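PDB 5HH3: OxyA protein from Actinoplanes teichomyceticus, which is a haem-dependent cytochrome P450 monooxygenase that probably carries out a phenolic coupling step cyclising the peptide precursor of a glycopeptide antibiotic. Local coordinates for residues B[61-66]-B[310-315]. Numbering follows the deposited sequence.
Sequences DEIRQV and VTCSLL
I63 and V66, one helical turn apart on helix 60-68, pack against strand 309-312 and the turn that follows it. I63 meets the second segment with all its branches. Its CG2 lies 3.8 Å from CB of C312, and its CG1 is almost as near to the same carbon. CG2 also comes within 4.5 Å of CD2 of L314, a looser touch. With CG1 beside the backbone N (chi1 -73°) and the chain extended beyond it (chi2 166°), CD1 is carried past C312 to S313. There CD1 sits 3.2 Å from the carbonyl O of S313, a tight fit for a methyl group. V66 follows with its CG1 3.7 Å from SG of C312. The side chains of V66 and V310 meet tip to tip: CG1 of V310 touches both methyls of V66, with the two CG1 atoms 4.0 Å apart. C312 meets both helix residues: its CB packs on I63 alone, while its SG touches CG1 of V66 and CG2 of I63.

The axes of 61-66 and 310-312 come within 9.3 Å, their N-to-C directions 123° apart. The strand belongs to the mixed sheet of the P450 fold, where A57 of strand 53-57 also touches I63. S313 N-caps helix 314-318, its OG bonded to the backbone N of A316 and also to H20. L314 touches the haem, and V66 lies near the haem-binding R291. No hydrogen bond joins the two segments. The contact is buried and almost wholly apolar, so its stability probably rests on close fit and exclusion of water, with the C312 thiol as a packing group.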
ATOM      1  N   ASP B  61      -8.492  26.927  -1.586  1.00 31.90           N
ATOM      2  CA  ASP B  61      -7.349  27.722  -2.013  1.00 35.06           C
ATOM      3  C   ASP B  61      -6.025  27.048  -1.680  1.00 32.68           C
ATOM      4  O   ASP B  61      -5.073  27.183  -2.430  1.00 32.04           O
ATOM      5  CB  ASP B  61      -7.388  29.125  -1.408  1.00 38.51           C
ATOM      6  CG  ASP B  61      -8.551  29.945  -1.923  1.00 41.38           C
ATOM      7  OD1 ASP B  61      -8.983  29.773  -3.081  1.00 44.25           O
ATOM      8  OD2 ASP B  61      -9.027  30.779  -1.158  1.00 46.28           O
ATOM      9  N   GLU B  62      -5.984  26.330  -0.567  1.00 30.50           N
ATOM     10  CA  GLU B  62      -4.782  25.625  -0.165  1.00 30.83           C
ATOM     11  C   GLU B  62      -4.497  24.456  -1.130  1.00 28.66           C
ATOM     12  O   GLU B  62      -3.349  24.162  -1.442  1.00 26.41           O
ATOM     13  CB  GLU B  62      -4.896  25.134   1.284  1.00 31.53           C
ATOM     14  CG  GLU B  62      -4.860  26.271   2.326  1.00 33.70           C
ATOM     15  CD  GLU B  62      -6.163  27.051   2.458  1.00 35.44           C
ATOM     16  OE1 GLU B  62      -7.210  26.658   1.890  1.00 34.83           O
ATOM     17  OE2 GLU B  62      -6.143  28.078   3.146  1.00 38.59           O
ATOM     18  N   ILE B  63      -5.550  23.795  -1.595  1.00 27.46           N
ATOM     19  CA  ILE B  63      -5.393  22.736  -2.598  1.00 26.93           C
ATOM     20  C   ILE B  63      -4.857  23.342  -3.915  1.00 27.53           C
ATOM     21  O   ILE B  63      -3.969  22.771  -4.531  1.00 26.56           O
ATOM     22  CB  ILE B  63      -6.695  21.960  -2.842  1.00 26.37           C
ATOM     23  CG1 ILE B  63      -6.985  21.057  -1.641  1.00 26.47           C
ATOM     24  CG2 ILE B  63      -6.607  21.132  -4.128  1.00 25.61           C
ATOM     25  CD1 ILE B  63      -8.408  20.510  -1.623  1.00 26.59           C
ATOM     26  N   ARG B  64      -5.381  24.489  -4.330  1.00 28.07           N
ATOM     27  CA  ARG B  64      -4.852  25.158  -5.533  1.00 31.68           C
ATOM     28  C   ARG B  64      -3.380  25.574  -5.355  1.00 31.75           C
ATOM     29  O   ARG B  64      -2.582  25.475  -6.282  1.00 30.38           O
ATOM     30  CB  ARG B  64      -5.710  26.360  -5.923  1.00 34.20           C
ATOM     31  CG  ARG B  64      -7.077  25.940  -6.445  1.00 35.67           C
ATOM     32  CD  ARG B  64      -8.038  27.115  -6.483  1.00 39.29           C
ATOM     33  NE  ARG B  64      -7.534  28.178  -7.333  1.00 43.27           N
ATOM     34  CZ  ARG B  64      -7.932  28.473  -8.577  1.00 48.64           C
ATOM     35  NH1 ARG B  64      -8.893  27.785  -9.212  1.00 50.23           N
ATOM     36  NH2 ARG B  64      -7.354  29.503  -9.207  1.00 50.73           N
ATOM     37  N   GLN B  65      -3.030  26.005  -4.150  1.00 31.63           N
ATOM     38  CA  GLN B  65      -1.641  26.303  -3.838  1.00 33.63           C
ATOM     39  C   GLN B  65      -0.744  25.062  -3.945  1.00 31.31           C
ATOM     40  O   GLN B  65       0.320  25.114  -4.564  1.00 29.88           O
ATOM     41  CB  GLN B  65      -1.538  26.888  -2.435  1.00 36.67           C
ATOM     42  CG  GLN B  65      -0.169  27.404  -2.106  1.00 42.16           C
ATOM     43  CD  GLN B  65      -0.106  28.085  -0.746  1.00 46.32           C
ATOM     44  OE1 GLN B  65      -1.129  28.260  -0.050  1.00 48.49           O
ATOM     45  NE2 GLN B  65       1.098  28.484  -0.366  1.00 48.16           N
ATOM     46  N   VAL B  66      -1.166  23.963  -3.330  1.00 28.20           N
ATOM     47  CA  VAL B  66      -0.367  22.747  -3.335  1.00 27.40           C
ATOM     48  C   VAL B  66      -0.149  22.256  -4.772  1.00 28.00           C
ATOM     49  O   VAL B  66       0.993  21.927  -5.156  1.00 27.34           O
ATOM     50  CB  VAL B  66      -1.022  21.650  -2.497  1.00 26.72           C
ATOM     51  CG1 VAL B  66      -0.399  20.278  -2.767  1.00 27.19           C
ATOM     52  CG2 VAL B  66      -0.894  22.001  -1.015  1.00 27.23           C
ATOM     53  N   VAL B 310       1.524  15.431   0.796  1.00 25.08           N
ATOM     54  CA  VAL B 310       0.206  16.058   0.855  1.00 25.79           C
ATOM     55  C   VAL B 310      -0.739  15.399  -0.159  1.00 25.86           C
ATOM     56  O   VAL B 310      -0.421  15.321  -1.352  1.00 25.61           O
ATOM     57  CB  VAL B 310       0.285  17.552   0.515  1.00 26.57           C
ATOM     58  CG1 VAL B 310      -1.114  18.182   0.525  1.00 26.59           C
ATOM     59  CG2 VAL B 310       1.246  18.269   1.480  1.00 27.51           C
ATOM     60  N   THR B 311      -1.902  14.975   0.321  1.00 24.43           N
ATOM     61  CA  THR B 311      -2.964  14.437  -0.513  1.00 24.16           C
ATOM     62  C   THR B 311      -4.069  15.470  -0.513  1.00 24.65           C
ATOM     63  O   THR B 311      -4.450  15.964   0.570  1.00 24.87           O
ATOM     64  CB  THR B 311      -3.469  13.120   0.089  1.00 25.35           C
ATOM     65  OG1 THR B 311      -2.374  12.197   0.184  1.00 26.60           O
ATOM     66  CG2 THR B 311      -4.611  12.521  -0.742  1.00 26.02           C
ATOM     67  N   CYS B 312      -4.559  15.834  -1.693  1.00 24.51           N
ATOM     68  CA  CYS B 312      -5.592  16.860  -1.800  1.00 25.62           C
ATOM     69  C   CYS B 312      -6.982  16.230  -1.941  1.00 25.73           C
ATOM     70  O   CYS B 312      -7.179  15.365  -2.807  1.00 24.48           O
ATOM     71  CB  CYS B 312      -5.324  17.788  -2.971  1.00 26.78           C
ATOM     72  SG  CYS B 312      -3.763  18.679  -2.847  1.00 29.10           S
ATOM     73  N   SER B 313      -7.920  16.657  -1.076  1.00 24.50           N
ATOM     74  CA  SER B 313      -9.300  16.217  -1.124  1.00 24.30           C
ATOM     75  C   SER B 313     -10.137  17.141  -2.036  1.00 25.37           C
ATOM     76  O   SER B 313     -10.658  18.203  -1.622  1.00 24.84           O
ATOM     77  CB  SER B 313      -9.896  16.155   0.278  1.00 24.72           C
ATOM     78  OG  SER B 313     -11.222  15.662   0.257  1.00 24.25           O
ATOM     79  N   LEU B 314     -10.291  16.689  -3.273  1.00 24.81           N
ATOM     80  CA  LEU B 314     -11.155  17.323  -4.249  1.00 24.63           C
ATOM     81  C   LEU B 314     -12.611  17.261  -3.801  1.00 25.20           C
ATOM     82  O   LEU B 314     -13.357  18.214  -4.010  1.00 25.53           O
ATOM     83  CB  LEU B 314     -10.987  16.682  -5.626  1.00 24.60           C
ATOM     84  CG  LEU B 314      -9.577  16.575  -6.213  1.00 24.14           C
ATOM     85  CD1 LEU B 314      -9.604  15.977  -7.621  1.00 24.42           C
ATOM     86  CD2 LEU B 314      -8.916  17.941  -6.228  1.00 25.08           C
ATOM     87  N   LEU B 315     -13.008  16.160  -3.170  1.00 25.27           N
ATOM     88  CA  LEU B 315     -14.344  16.058  -2.565  1.00 24.89           C
ATOM     89  C   LEU B 315     -14.552  17.183  -1.531  1.00 25.73           C
ATOM     90  O   LEU B 315     -15.547  17.935  -1.623  1.00 24.53           O
ATOM     91  CB  LEU B 315     -14.539  14.682  -1.933  1.00 25.60           C
ATOM     92  CG  LEU B 315     -15.897  14.381  -1.273  1.00 26.10           C
ATOM     93  CD1 LEU B 315     -17.005  14.489  -2.271  1.00 26.88           C
ATOM     94  CD2 LEU B 315     -15.911  13.000  -0.664  1.00 27.13           C
TER